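Local coordinates for protein peptide chain release factor RF2 (Thermus thermophilus, PDB 2IHR) that directs the termination of translation in response to the stop codons UGA and UAA, its GGQ motif serving release of the finished peptide on the ribosome, at residues Y177-R188 with T203-P212; V321-R330 with D343-K352. All blocks are in the same frame, centred on the assembly; numbering follows the deposited sequence.

Interactions 1 and 2 follow one another along the chain, the first closing before the second opens, and their centres lie about 13 Å apart. Both belong to one mixed sheet: the hairpin of strands 185-190 and 201-213 sits near its middle, and strand 312-315 separates it from the terminal hairpin of strands 320-323 and 329-330. Helix 342-353 packs on that second hairpin and, through Ile-345 and Leu-349, also meets the end of helix 176-180 and the 3-10 segment after it. A probable hydrogen bond from Arg-325 NH1 to Pro-182 O joins the two contacts directly. Chain regions far apart in sequence are thus built into a single sheet of the release factor.

Interaction 1: Y177-R188 with T203-P212; sequences YGLLSPEAGVHR and TSFAGVEVIP
The ring of Tyr-177 is sandwiched, with Pro-212 over one face and Ser-181 CB toward the rim of the other, while the backbone of Val-210 lies at its edge. This sandwich closes one end of an antiparallel beta hairpin, strands 185-190 and 201-213, where helix 176-180 leads into the first strand. Pro-212 CD stands 3.7 Å from the centroid of the Tyr-177 ring, a CH-pi contact in which the compact proline ring lies over the aromatic face. The ring gets there because CG is anti to the backbone N (chi1 -180°), which brings it against the Val-210 to Pro-212 end of strand 201-213. An alanine here is likely to leave Pro-212 without its aromatic face and Val-210 CG1 with one neighbour fewer, opening a gap between helix and strand. Val-210 fills the next space, its CG2 3.6 Å from Leu-180 O.

Gly-185 and Val-208, then His-187 and Ala-206, form the hydrogen-bonded pairs; Val-208 N gives a 2.7 Å bond to Gly-185 O. Gly-185 has backbone angles at which a side chain would collide with the preceding carbonyl. On the face carrying His-187 and Val-208, Val-208 CG2 touches His-187 CD2 at 3.6 Å, and Tyr-314 OH is hydrogen-bonded to His-187 ND1. On the opposite face, Arg-188 and Phe-205 run side by side, Arg-188 CD 3.3 Å from Phe-205 CZ; Arg-188 NE bonds Ser-313 OG. His-187 NE2 gives an almost straight bond of 3.0 Å to Glu-183 O, lying in the plane of the imidazole.

Interaction 2: V321-R330 with D343-K352; sequences VKDHRTGLMR and DLIWAGLEWK
Leu-328 and Thr-326, on the turn between strands 320-323 and 329-330, face helix 342-353, with CA atoms 6.0 Å apart at Thr-326 and Gly-348. The arrangement is a beta hairpin at the border of the mixed sheet, with a helix packed against its turn. Leu-328 and Leu-344 supply the greasy centre, CD1 of Leu-328 lying 3.5 Å from CD2 of Leu-344, and Ala-347, small enough to admit the turn, receives Thr-326 against its methyl.

Farther along the helix, Trp-351 is crossed at about a right angle by Arg-325 from the loop. Arg-325 CB sits over the indole, 3.9 Å from the centroid of the five-membered ring, in a CH-pi contact, while the aliphatic chain runs on over the six-membered ring. A bend at chi3 (-62°) turns the guanidinium back to Asp-323, where NH2 meets the syn lone pair of OD2 at 3.0 Å, in the guanidinium plane; NH1 probably hydrogen-bonds Pro-182 O. A short carboxylate suits position 323, serving loop N-H groups and two arginines at once: at OD1 the bond from Arg-325 N makes an Asx turn and that from Thr-326 N, from the opposite face, extends it to an Asx motif, while OD2 also pairs with Arg-312.

On strand 329-330, Arg-330 reaches Asp-343 near the start of the helix; its NH2 also pairs with Asp-332 and Asp-340. The salt bridge to Asp-343 is a weak, bent bond, Arg-330 NH1 to Asp-343 OD1 at 3.1 Å, with the guanidinium and carboxylate planes 70° apart.

Interaction 1: Y177-R188 with T203-P212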
loop_
_atom_site.group_PDB
_atom_site.type_symbol
_atom_site.label_atom_id
_atom_site.label_comp_id
_atom_site.label_asym_id
_atom_site.label_seq_id
_atom_site.Cartn_x
_atom_site.Cartn_y
_atom_site.Cartn_z
ATOM N N TYR A 177 3.042 -2.168 1.013
ATOM C CA TYR A 177 2.599 -0.810 1.274
ATOM C C TYR A 177 2.227 -0.046 0.003
ATOM O O TYR A 177 1.098 0.431 -0.164
ATOM C CB TYR A 177 3.678 -0.024 1.972
ATOM C CG TYR A 177 3.190 1.368 2.238
ATOM C CD1 TYR A 177 2.034 1.564 2.983
ATOM C CD2 TYR A 177 3.791 2.481 1.638
ATOM C CE1 TYR A 177 1.471 2.830 3.118
ATOM C CE2 TYR A 177 3.225 3.757 1.767
ATOM C CZ TYR A 177 2.063 3.909 2.500
ATOM O OH TYR A 177 1.428 5.116 2.573
ATOM N N GLY A 178 3.198 0.102 -0.884
ATOM C CA GLY A 178 2.948 0.805 -2.138
ATOM C C GLY A 178 1.656 0.435 -2.865
ATOM O O GLY A 178 0.827 1.306 -3.155
ATOM N N LEU A 179 1.499 -0.851 -3.186
ATOM C CA LEU A 179 0.305 -1.355 -3.867
ATOM C C LEU A 179 -0.977 -1.069 -3.110
ATOM O O LEU A 179 -1.937 -0.594 -3.687
ATOM C CB LEU A 179 0.397 -2.867 -4.072
ATOM C CG LEU A 179 1.554 -3.269 -4.986
ATOM C CD1 LEU A 179 1.636 -4.790 -5.045
ATOM C CD2 LEU A 179 1.351 -2.684 -6.376
ATOM N N LEU A 180 -0.985 -1.383 -1.821
ATOM C CA LEU A 180 -2.146 -1.184 -0.985
ATOM C C LEU A 180 -2.399 0.279 -0.620
ATOM O O LEU A 180 -3.517 0.654 -0.216
ATOM C CB LEU A 180 -1.980 -1.990 0.303
ATOM C CG LEU A 180 -2.289 -3.459 0.108
ATOM C CD1 LEU A 180 -2.060 -4.316 1.381
ATOM C CD2 LEU A 180 -3.748 -3.511 -0.371
ATOM N N SER A 181 -1.365 1.095 -0.762
ATOM C CA SER A 181 -1.455 2.482 -0.369
ATOM C C SER A 181 -2.612 3.322 -0.966
ATOM O O SER A 181 -3.229 4.098 -0.257
ATOM C CB SER A 181 -0.068 3.155 -0.547
ATOM O OG SER A 181 0.309 3.424 -1.895
ATOM N N PRO A 182 -2.958 3.133 -2.247
ATOM C CA PRO A 182 -4.043 3.929 -2.822
ATOM C C PRO A 182 -5.425 3.443 -2.435
ATOM O O PRO A 182 -6.442 3.891 -2.981
ATOM C CB PRO A 182 -3.809 3.775 -4.306
ATOM C CG PRO A 182 -3.342 2.338 -4.409
ATOM C CD PRO A 182 -2.348 2.265 -3.274
ATOM N N GLU A 183 -5.464 2.523 -1.488
ATOM C CA GLU A 183 -6.714 1.950 -1.047
ATOM C C GLU A 183 -7.203 2.618 0.229
ATOM O O GLU A 183 -8.354 2.452 0.654
ATOM C CB GLU A 183 -6.493 0.447 -0.808
ATOM C CG GLU A 183 -6.271 -0.349 -2.080
ATOM C CD GLU A 183 -7.516 -0.403 -2.974
ATOM O OE1 GLU A 183 -8.556 -0.973 -2.530
ATOM O OE2 GLU A 183 -7.447 0.133 -4.113
ATOM N N ALA A 184 -6.301 3.339 0.882
ATOM C CA ALA A 184 -6.665 4.036 2.098
ATOM C C ALA A 184 -7.782 5.052 1.754
ATOM O O ALA A 184 -7.699 5.795 0.787
ATOM C CB ALA A 184 -5.462 4.717 2.624
ATOM N N GLY A 185 -8.843 5.065 2.532
ATOM C CA GLY A 185 -9.927 5.982 2.257
ATOM C C GLY A 185 -11.222 5.384 2.737
ATOM O O GLY A 185 -11.202 4.374 3.470
ATOM N N VAL A 186 -12.345 5.985 2.346
ATOM C CA VAL A 186 -13.651 5.468 2.759
ATOM C C VAL A 186 -14.302 4.625 1.639
ATOM O O VAL A 186 -14.268 4.967 0.459
ATOM C CB VAL A 186 -14.595 6.631 3.213
ATOM C CG1 VAL A 186 -15.942 6.076 3.671
ATOM C CG2 VAL A 186 -13.956 7.375 4.357
ATOM N N HIS A 187 -14.915 3.523 2.018
ATOM C CA HIS A 187 -15.492 2.651 1.026
ATOM C C HIS A 187 -16.975 2.547 1.243
ATOM O O HIS A 187 -17.427 2.274 2.368
ATOM C CB HIS A 187 -14.797 1.263 1.121
ATOM C CG HIS A 187 -13.362 1.279 0.680
ATOM N ND1 HIS A 187 -12.935 0.714 -0.498
ATOM C CD2 HIS A 187 -12.246 1.785 1.270
ATOM C CE1 HIS A 187 -11.625 0.848 -0.617
ATOM N NE2 HIS A 187 -11.182 1.499 0.446
ATOM N N ARG A 188 -17.756 2.766 0.182
ATOM C CA ARG A 188 -19.212 2.696 0.325
ATOM C C ARG A 188 -19.874 1.471 -0.332
ATOM O O ARG A 188 -19.559 1.101 -1.481
ATOM C CB ARG A 188 -19.844 3.969 -0.218
ATOM C CG ARG A 188 -21.321 3.963 -0.122
ATOM C CD ARG A 188 -21.901 5.253 -0.574
ATOM N NE ARG A 188 -21.827 5.401 -2.015
ATOM C CZ ARG A 188 -22.894 5.618 -2.779
ATOM N NH1 ARG A 188 -24.090 5.704 -2.218
ATOM N NH2 ARG A 188 -22.765 5.753 -4.096
ATOM N N THR A 203 -27.175 1.661 2.764
ATOM C CA THR A 203 -25.942 2.282 2.359
ATOM C C THR A 203 -25.104 2.119 3.589
ATOM O O THR A 203 -25.592 2.346 4.682
ATOM C CB THR A 203 -26.170 3.739 1.998
ATOM O OG1 THR A 203 -27.148 3.812 0.931
ATOM C CG2 THR A 203 -24.868 4.371 1.566
ATOM N N SER A 204 -23.864 1.676 3.408
ATOM C CA SER A 204 -22.983 1.405 4.530
ATOM C C SER A 204 -21.621 1.936 4.208
ATOM O O SER A 204 -21.305 2.176 3.032
ATOM C CB SER A 204 -22.873 -0.093 4.762
ATOM O OG SER A 204 -24.107 -0.660 5.134
ATOM N N PHE A 205 -20.814 2.143 5.241
ATOM C CA PHE A 205 -19.468 2.664 5.036
ATOM C C PHE A 205 -18.527 1.993 5.984
ATOM O O PHE A 205 -18.945 1.461 7.006
ATOM C CB PHE A 205 -19.396 4.169 5.328
ATOM C CG PHE A 205 -20.240 4.996 4.415
ATOM C CD1 PHE A 205 -21.619 5.098 4.631
ATOM C CD2 PHE A 205 -19.688 5.562 3.270
ATOM C CE1 PHE A 205 -22.441 5.738 3.710
ATOM C CE2 PHE A 205 -20.495 6.203 2.347
ATOM C CZ PHE A 205 -21.882 6.289 2.568
ATOM N N ALA A 206 -17.252 2.026 5.624
ATOM C CA ALA A 206 -16.162 1.482 6.441
ATOM C C ALA A 206 -14.984 2.255 5.899
ATOM O O ALA A 206 -14.977 2.561 4.725
ATOM C CB ALA A 206 -15.984 -0.011 6.208
ATOM N N GLY A 207 -14.032 2.616 6.746
ATOM C CA GLY A 207 -12.854 3.325 6.269
ATOM C C GLY A 207 -11.658 2.373 6.341
ATOM O O GLY A 207 -11.622 1.500 7.231
ATOM N N VAL A 208 -10.696 2.539 5.425
ATOM C CA VAL A 208 -9.502 1.682 5.351
ATOM C C VAL A 208 -8.251 2.525 5.462
ATOM O O VAL A 208 -8.143 3.525 4.765
ATOM C CB VAL A 208 -9.446 0.901 3.958
ATOM C CG1 VAL A 208 -8.129 0.183 3.774
ATOM C CG2 VAL A 208 -10.589 -0.120 3.866
ATOM N N GLU A 209 -7.319 2.138 6.349
ATOM C CA GLU A 209 -6.039 2.836 6.488
ATOM C C GLU A 209 -4.879 1.901 6.214
ATOM O O GLU A 209 -4.938 0.692 6.533
ATOM C CB GLU A 209 -5.834 3.435 7.875
ATOM C CG GLU A 209 -5.646 4.974 7.844
ATOM C CD GLU A 209 -4.597 5.494 6.828
ATOM O OE1 GLU A 209 -4.654 6.694 6.485
ATOM O OE2 GLU A 209 -3.720 4.731 6.377
ATOM N N VAL A 210 -3.836 2.496 5.643
ATOM C CA VAL A 210 -2.606 1.832 5.279
ATOM C C VAL A 210 -1.426 2.789 5.516
ATOM O O VAL A 210 -1.416 3.907 4.989
ATOM C CB VAL A 210 -2.595 1.449 3.757
ATOM C CG1 VAL A 210 -1.532 0.352 3.469
ATOM C CG2 VAL A 210 -3.957 0.990 3.348
ATOM N N ILE A 211 -0.446 2.343 6.309
ATOM C CA ILE A 211 0.786 3.091 6.598
ATOM C C ILE A 211 1.920 2.052 6.450
ATOM O O ILE A 211 1.685 0.850 6.534
ATOM C CB ILE A 211 0.780 3.608 8.020
ATOM C CG1 ILE A 211 0.891 2.413 8.972
ATOM C CG2 ILE A 211 -0.469 4.505 8.253
ATOM C CD1 ILE A 211 0.770 2.752 10.402
ATOM N N PRO A 212 3.162 2.479 6.234
ATOM C CA PRO A 212 4.144 1.379 6.100
ATOM C C PRO A 212 4.900 0.929 7.348
ATOM O O PRO A 212 5.224 1.769 8.209
ATOM C CB PRO A 212 5.122 1.911 5.057
ATOM C CG PRO A 212 5.186 3.373 5.395
ATOM C CD PRO A 212 3.710 3.759 5.737
#

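Interaction 2: V321-R330 with D343-K352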
loop_
_atom_site.group_PDB
_atom_site.type_symbol
_atom_site.label_atom_id
_atom_site.label_comp_id
_atom_site.label_asym_id
_atom_site.label_seq_id
_atom_site.Cartn_x
_atom_site.Cartn_y
_atom_site.Cartn_z
ATOM N N VAL A 321 -18.734 -1.702 -9.502
ATOM C CA VAL A 321 -17.829 -1.151 -8.496
ATOM C C VAL A 321 -17.260 0.064 -9.227
ATOM O O VAL A 321 -16.862 -0.030 -10.365
ATOM C CB VAL A 321 -16.727 -2.122 -8.141
ATOM C CG1 VAL A 321 -15.555 -1.382 -7.559
ATOM C CG2 VAL A 321 -17.296 -3.118 -7.105
ATOM N N LYS A 322 -17.245 1.204 -8.554
ATOM C CA LYS A 322 -16.835 2.444 -9.178
ATOM C C LYS A 322 -15.937 3.368 -8.352
ATOM O O LYS A 322 -16.353 3.957 -7.327
ATOM C CB LYS A 322 -18.120 3.174 -9.549
ATOM C CG LYS A 322 -17.979 4.622 -9.886
ATOM C CD LYS A 322 -17.360 4.808 -11.190
ATOM C CE LYS A 322 -17.473 6.233 -11.520
ATOM N NZ LYS A 322 -17.274 6.365 -13.008
ATOM N N ASP A 323 -14.714 3.517 -8.844
ATOM C CA ASP A 323 -13.747 4.365 -8.190
ATOM C C ASP A 323 -13.964 5.807 -8.609
ATOM O O ASP A 323 -13.682 6.201 -9.732
ATOM C CB ASP A 323 -12.323 3.920 -8.534
ATOM C CG ASP A 323 -11.291 4.541 -7.620
ATOM O OD1 ASP A 323 -11.033 5.756 -7.773
ATOM O OD2 ASP A 323 -10.755 3.829 -6.741
ATOM N N HIS A 324 -14.451 6.602 -7.676
ATOM C CA HIS A 324 -14.731 8.024 -7.915
ATOM C C HIS A 324 -13.522 8.960 -8.133
ATOM O O HIS A 324 -13.676 10.076 -8.574
ATOM C CB HIS A 324 -15.553 8.523 -6.752
ATOM C CG HIS A 324 -16.733 7.653 -6.443
ATOM N ND1 HIS A 324 -17.875 7.649 -7.224
ATOM C CD2 HIS A 324 -16.989 6.842 -5.395
ATOM C CE1 HIS A 324 -18.786 6.883 -6.652
ATOM N NE2 HIS A 324 -18.285 6.382 -5.539
ATOM N N ARG A 325 -12.321 8.506 -7.820
ATOM C CA ARG A 325 -11.169 9.340 -8.016
ATOM C C ARG A 325 -10.635 9.076 -9.412
ATOM O O ARG A 325 -10.518 9.966 -10.256
ATOM C CB ARG A 325 -10.089 8.973 -7.008
ATOM C CG ARG A 325 -10.435 9.092 -5.535
ATOM C CD ARG A 325 -9.336 8.383 -4.704
ATOM N NE ARG A 325 -9.309 6.968 -5.049
ATOM C CZ ARG A 325 -8.384 6.101 -4.680
ATOM N NH1 ARG A 325 -7.358 6.483 -3.920
ATOM N NH2 ARG A 325 -8.491 4.835 -5.097
ATOM N N THR A 326 -10.300 7.816 -9.634
ATOM C CA THR A 326 -9.742 7.322 -10.870
ATOM C C THR A 326 -10.790 7.265 -11.971
ATOM O O THR A 326 -10.520 7.480 -13.159
ATOM C CB THR A 326 -9.182 5.946 -10.533
ATOM O OG1 THR A 326 -7.819 5.864 -10.956
ATOM C CG2 THR A 326 -10.027 4.848 -11.114
ATOM N N GLY A 327 -12.024 6.986 -11.597
ATOM C CA GLY A 327 -13.037 6.922 -12.621
ATOM C C GLY A 327 -13.279 5.513 -13.164
ATOM O O GLY A 327 -14.310 5.304 -13.834
ATOM N N LEU A 328 -12.378 4.553 -12.830
ATOM C CA LEU A 328 -12.428 3.155 -13.291
ATOM C C LEU A 328 -13.705 2.478 -12.879
ATOM O O LEU A 328 -14.031 2.423 -11.698
ATOM C CB LEU A 328 -11.282 2.378 -12.676
ATOM C CG LEU A 328 -10.553 1.227 -13.389
ATOM C CD1 LEU A 328 -9.711 0.521 -12.370
ATOM C CD2 LEU A 328 -11.464 0.256 -13.993
ATOM N N MET A 329 -14.457 1.973 -13.838
ATOM C CA MET A 329 -15.681 1.288 -13.471
ATOM C C MET A 329 -15.600 -0.171 -13.939
ATOM O O MET A 329 -15.278 -0.441 -15.097
ATOM C CB MET A 329 -16.895 2.005 -14.076
ATOM C CG MET A 329 -17.892 1.074 -14.687
ATOM S SD MET A 329 -19.525 1.518 -14.274
ATOM C CE MET A 329 -20.372 1.279 -15.789
ATOM N N ARG A 330 -15.889 -1.087 -13.019
ATOM C CA ARG A 330 -15.871 -2.544 -13.244
ATOM C C ARG A 330 -17.254 -3.164 -13.048
ATOM O O ARG A 330 -17.941 -2.853 -12.079
ATOM C CB ARG A 330 -14.891 -3.220 -12.258
ATOM C CG ARG A 330 -13.467 -3.012 -12.621
ATOM C CD ARG A 330 -12.552 -3.918 -11.894
ATOM N NE ARG A 330 -12.852 -5.348 -12.034
ATOM C CZ ARG A 330 -12.097 -6.311 -11.505
ATOM N NH1 ARG A 330 -10.994 -6.024 -10.816
ATOM N NH2 ARG A 330 -12.458 -7.563 -11.627
ATOM N N ASP A 343 -6.080 -3.698 -11.275
ATOM C CA ASP A 343 -6.396 -2.609 -12.188
ATOM C C ASP A 343 -6.910 -1.374 -11.476
ATOM O O ASP A 343 -6.779 -0.253 -11.988
ATOM C CB ASP A 343 -7.369 -3.098 -13.282
ATOM C CG ASP A 343 -8.792 -3.393 -12.773
ATOM O OD1 ASP A 343 -9.004 -3.752 -11.585
ATOM O OD2 ASP A 343 -9.727 -3.278 -13.612
ATOM N N LEU A 344 -7.472 -1.578 -10.287
ATOM C CA LEU A 344 -7.984 -0.483 -9.484
ATOM C C LEU A 344 -6.805 0.186 -8.802
ATOM O O LEU A 344 -6.791 1.402 -8.582
ATOM C CB LEU A 344 -8.997 -1.015 -8.452
ATOM C CG LEU A 344 -10.444 -1.191 -8.980
ATOM C CD1 LEU A 344 -11.223 -2.049 -8.017
ATOM C CD2 LEU A 344 -11.106 0.222 -9.190
ATOM N N ILE A 345 -5.801 -0.613 -8.482
ATOM C CA ILE A 345 -4.606 -0.091 -7.846
ATOM C C ILE A 345 -3.760 0.757 -8.804
ATOM O O ILE A 345 -3.574 1.958 -8.564
ATOM C CB ILE A 345 -3.768 -1.235 -7.283
ATOM C CG1 ILE A 345 -4.494 -1.857 -6.067
ATOM C CG2 ILE A 345 -2.364 -0.716 -6.890
ATOM C CD1 ILE A 345 -3.746 -3.116 -5.530
ATOM N N TRP A 346 -3.250 0.160 -9.888
ATOM C CA TRP A 346 -2.447 0.933 -10.845
ATOM C C TRP A 346 -3.102 2.265 -11.123
ATOM O O TRP A 346 -2.458 3.293 -11.172
ATOM C CB TRP A 346 -2.305 0.206 -12.173
ATOM C CG TRP A 346 -1.420 -0.966 -12.074
ATOM C CD1 TRP A 346 -1.716 -2.277 -12.442
ATOM C CD2 TRP A 346 -0.145 -1.008 -11.426
ATOM N NE1 TRP A 346 -0.704 -3.112 -12.033
ATOM C CE2 TRP A 346 0.271 -2.371 -11.408
ATOM C CE3 TRP A 346 0.686 -0.033 -10.852
ATOM C CZ2 TRP A 346 1.479 -2.783 -10.833
ATOM C CZ3 TRP A 346 1.901 -0.446 -10.267
ATOM C CH2 TRP A 346 2.277 -1.815 -10.267
ATOM N N ALA A 347 -4.404 2.235 -11.299
ATOM C CA ALA A 347 -5.130 3.446 -11.612
ATOM C C ALA A 347 -5.079 4.421 -10.484
ATOM O O ALA A 347 -5.092 5.607 -10.714
ATOM C CB ALA A 347 -6.587 3.120 -11.958
ATOM N N GLY A 348 -5.041 3.914 -9.265
ATOM C CA GLY A 348 -5.004 4.792 -8.116
ATOM C C GLY A 348 -3.634 5.400 -7.984
ATOM O O GLY A 348 -3.493 6.612 -7.688
ATOM N N LEU A 349 -2.627 4.545 -8.200
ATOM C CA LEU A 349 -1.240 4.963 -8.144
ATOM C C LEU A 349 -1.024 6.085 -9.146
ATOM O O LEU A 349 -0.376 7.093 -8.839
ATOM C CB LEU A 349 -0.301 3.790 -8.446
ATOM C CG LEU A 349 -0.225 2.752 -7.314
ATOM C CD1 LEU A 349 0.720 1.618 -7.694
ATOM C CD2 LEU A 349 0.255 3.387 -6.039
ATOM N N GLU A 350 -1.559 5.935 -10.348
ATOM C CA GLU A 350 -1.395 7.012 -11.320
ATOM C C GLU A 350 -2.151 8.277 -10.855
ATOM O O GLU A 350 -1.677 9.384 -10.983
ATOM C CB GLU A 350 -1.890 6.572 -12.699
ATOM C CG GLU A 350 -1.217 5.290 -13.220
ATOM C CD GLU A 350 -1.869 4.749 -14.500
ATOM O OE1 GLU A 350 -1.913 3.501 -14.691
ATOM O OE2 GLU A 350 -2.332 5.585 -15.313
ATOM N N TRP A 351 -3.326 8.127 -10.297
ATOM C CA TRP A 351 -4.039 9.308 -9.873
ATOM C C TRP A 351 -3.294 10.045 -8.742
ATOM O O TRP A 351 -3.376 11.281 -8.609
ATOM C CB TRP A 351 -5.429 8.905 -9.423
ATOM C CG TRP A 351 -6.222 9.998 -8.871
ATOM C CD1 TRP A 351 -7.086 10.823 -9.555
ATOM C CD2 TRP A 351 -6.340 10.341 -7.492
ATOM N NE1 TRP A 351 -7.757 11.655 -8.661
ATOM C CE2 TRP A 351 -7.312 11.381 -7.395
ATOM C CE3 TRP A 351 -5.724 9.874 -6.328
ATOM C CZ2 TRP A 351 -7.681 11.960 -6.172
ATOM C CZ3 TRP A 351 -6.091 10.454 -5.095
ATOM C CH2 TRP A 351 -7.071 11.497 -5.035
ATOM N N LYS A 352 -2.576 9.274 -7.928
ATOM C CA LYS A 352 -1.834 9.841 -6.816
ATOM C C LYS A 352 -0.535 10.473 -7.281
ATOM O O LYS A 352 -0.127 11.534 -6.784
ATOM C CB LYS A 352 -1.546 8.773 -5.770
ATOM C CG LYS A 352 -2.723 8.513 -4.889
ATOM C CD LYS A 352 -2.295 7.997 -3.546
ATOM C CE LYS A 352 -3.507 7.936 -2.628
ATOM N NZ LYS A 352 -3.158 7.589 -1.211
#